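Local coordinates for protein agarase (Pseudoalteromonas fuliginea, PDB 6XJ9) that probably hydrolyses beta-1,4 linkages in agarose or its oligosaccharides, as a family GH50 glycoside hydrolase from a marine bacterium, at residues Pro273-Glu276 with Phe281-Ala284. Numbering follows the deposited sequence.
Sequences PKLE and FRTA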
ATOM      1  N   PRO A 273      18.029   8.540 -27.642  1.00 28.31           N
ATOM      2  CA  PRO A 273      18.714   9.303 -28.687  1.00 28.95           C
ATOM      3  C   PRO A 273      19.384  10.566 -28.156  1.00 28.62           C
ATOM      4  O   PRO A 273      18.981  11.119 -27.131  1.00 25.88           O
ATOM      5  CB  PRO A 273      17.581   9.695 -29.647  1.00 29.51           C
ATOM      6  CG  PRO A 273      16.327   9.647 -28.795  1.00 28.27           C
ATOM      7  CD  PRO A 273      16.568   8.516 -27.821  1.00 28.90           C
ATOM      8  N   LYS A 274      20.426  11.007 -28.863  1.00 29.45           N
ATOM      9  CA  LYS A 274      21.098  12.249 -28.523  1.00 33.30           C
ATOM     10  C   LYS A 274      20.857  13.242 -29.653  1.00 32.57           C
ATOM     11  O   LYS A 274      21.219  12.984 -30.799  1.00 34.98           O
ATOM     12  CB  LYS A 274      22.595  12.008 -28.313  1.00 36.48           C
ATOM     13  CG  LYS A 274      23.348  13.160 -27.661  1.00 40.99           C
ATOM     14  CD  LYS A 274      23.825  12.816 -26.272  1.00 42.75           C
ATOM     15  CE  LYS A 274      24.758  13.853 -25.686  1.00 45.40           C
ATOM     16  NZ  LYS A 274      25.841  14.223 -26.628  1.00 45.33           N
ATOM     17  N   LEU A 275      20.216  14.360 -29.305  1.00 30.48           N
ATOM     18  CA  LEU A 275      19.802  15.396 -30.237  1.00 29.58           C
ATOM     19  C   LEU A 275      20.743  16.584 -30.057  1.00 28.31           C
ATOM     20  O   LEU A 275      21.622  16.536 -29.207  1.00 27.20           O
ATOM     21  CB  LEU A 275      18.369  15.809 -29.871  1.00 30.47           C
ATOM     22  CG  LEU A 275      17.232  14.922 -30.377  1.00 31.45           C
ATOM     23  CD1 LEU A 275      17.435  13.470 -29.995  1.00 33.16           C
ATOM     24  CD2 LEU A 275      15.888  15.423 -29.866  1.00 31.05           C
ATOM     25  N   GLU A 276      20.529  17.649 -30.840  1.00 28.68           N
ATOM     26  CA  GLU A 276      21.316  18.869 -30.738  1.00 30.14           C
ATOM     27  C   GLU A 276      21.273  19.377 -29.298  1.00 32.30           C
ATOM     28  O   GLU A 276      20.192  19.528 -28.728  1.00 33.33           O
ATOM     29  CB  GLU A 276      20.782  19.921 -31.717  1.00 32.59           C
ATOM     30  CG  GLU A 276      21.388  21.301 -31.514  1.00 34.54           C
ATOM     31  CD  GLU A 276      20.930  22.390 -32.470  1.00 36.79           C
ATOM     32  OE1 GLU A 276      21.760  23.244 -32.815  1.00 41.32           O
ATOM     33  OE2 GLU A 276      19.752  22.390 -32.867  1.00 36.79           O
ATOM     34  N   PHE A 281      16.861  23.745 -22.015  1.00 18.52           N
ATOM     35  CA  PHE A 281      15.720  22.859 -22.212  1.00 17.97           C
ATOM     36  C   PHE A 281      14.897  23.379 -23.388  1.00 17.27           C
ATOM     37  O   PHE A 281      14.725  24.586 -23.523  1.00 17.49           O
ATOM     38  CB  PHE A 281      14.863  22.776 -20.945  1.00 17.02           C
ATOM     39  CG  PHE A 281      15.456  21.917 -19.856  1.00 17.47           C
ATOM     40  CD1 PHE A 281      15.164  20.565 -19.780  1.00 16.82           C
ATOM     41  CD2 PHE A 281      16.320  22.456 -18.912  1.00 17.04           C
ATOM     42  CE1 PHE A 281      15.720  19.765 -18.786  1.00 16.94           C
ATOM     43  CE2 PHE A 281      16.869  21.661 -17.916  1.00 17.20           C
ATOM     44  CZ  PHE A 281      16.562  20.317 -17.849  1.00 16.09           C
ATOM     45  N   ARG A 282      14.394  22.468 -24.228  1.00 17.80           N
ATOM     46  CA  ARG A 282      13.637  22.862 -25.411  1.00 18.20           C
ATOM     47  C   ARG A 282      12.666  21.746 -25.791  1.00 18.08           C
ATOM     48  O   ARG A 282      12.594  20.732 -25.099  1.00 17.06           O
ATOM     49  CB  ARG A 282      14.618  23.194 -26.541  1.00 18.06           C
ATOM     50  CG  ARG A 282      15.472  22.007 -26.951  1.00 19.13           C
ATOM     51  CD  ARG A 282      16.533  22.351 -27.980  1.00 19.42           C
ATOM     52  NE  ARG A 282      17.246  21.150 -28.399  1.00 20.21           N
ATOM     53  CZ  ARG A 282      16.876  20.357 -29.405  1.00 19.69           C
ATOM     54  NH1 ARG A 282      15.811  20.649 -30.126  1.00 18.80           N
ATOM     55  NH2 ARG A 282      17.600  19.296 -29.707  1.00 20.40           N
ATOM     56  N   THR A 283      11.927  21.913 -26.897  1.00 19.54           N
ATOM     57  CA  THR A 283      10.984  20.873 -27.297  1.00 20.24           C
ATOM     58  C   THR A 283      11.472  20.152 -28.556  1.00 20.37           C
ATOM     59  O   THR A 283      12.251  20.703 -29.333  1.00 19.80           O
ATOM     60  CB  THR A 283       9.573  21.427 -27.538  1.00 19.89           C
ATOM     61  OG1 THR A 283       9.627  22.256 -28.698  1.00 21.13           O
ATOM     62  CG2 THR A 283       9.015  22.223 -26.378  1.00 20.16           C
ATOM     63  N   ALA A 284      11.030  18.897 -28.724  1.00 19.62           N
ATOM     64  CA  ALA A 284      11.201  18.164 -29.974  1.00 21.02           C
ATOM     65  C   ALA A 284      10.244  16.979 -30.017  1.00 21.35           C
ATOM     66  O   ALA A 284       9.687  16.592 -28.999  1.00 20.78           O
ATOM     67  CB  ALA A 284      12.628  17.696 -30.167  1.00 19.84           C
TER
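Arg-282 reaches from a beta-hairpin to the backbone of Glu-276, a side-chain-to-main-chain contact at the protein surface. It joins the loop 273-276 to the start of strand 282-286, outermost within this chain in its mixed sheet. That strand pairs with antiparallel strand 289-293, whose Val-293 touches Leu-275, Arg-282 and Ala-284. NH2 of Arg-282 donates to O of Glu-276 at 2.8 Å, meeting a lone pair in the carbonyl plane. The N-H...O angle is 149°, and the oxygen is tilted 20° out of the guanidinium plane. NE of Arg-282 adds a weak bond to the same O of Glu-276 at 3.4 Å. CG of Arg-282 sits between the backbone N and the carbonyl carbon (chi1 62°), and the chain then runs extended to NE, which takes the guanidinium to the loop. CB of Leu-275 lies at the guanidinium edge, 3.6 Å from NH2 of Arg-282. CD2 of Leu-275 meets CB of Ala-284 at 4.0 Å. With an alanine at Arg-282 both donors are gone, and the Glu-276 carbonyl and its loop would probably be freer to move. OE2 of Glu-276 stays 4.9 Å from NH2 of Arg-282. The grip therefore rests on a backbone carbonyl, while the nearby opposite charge may add mild attraction.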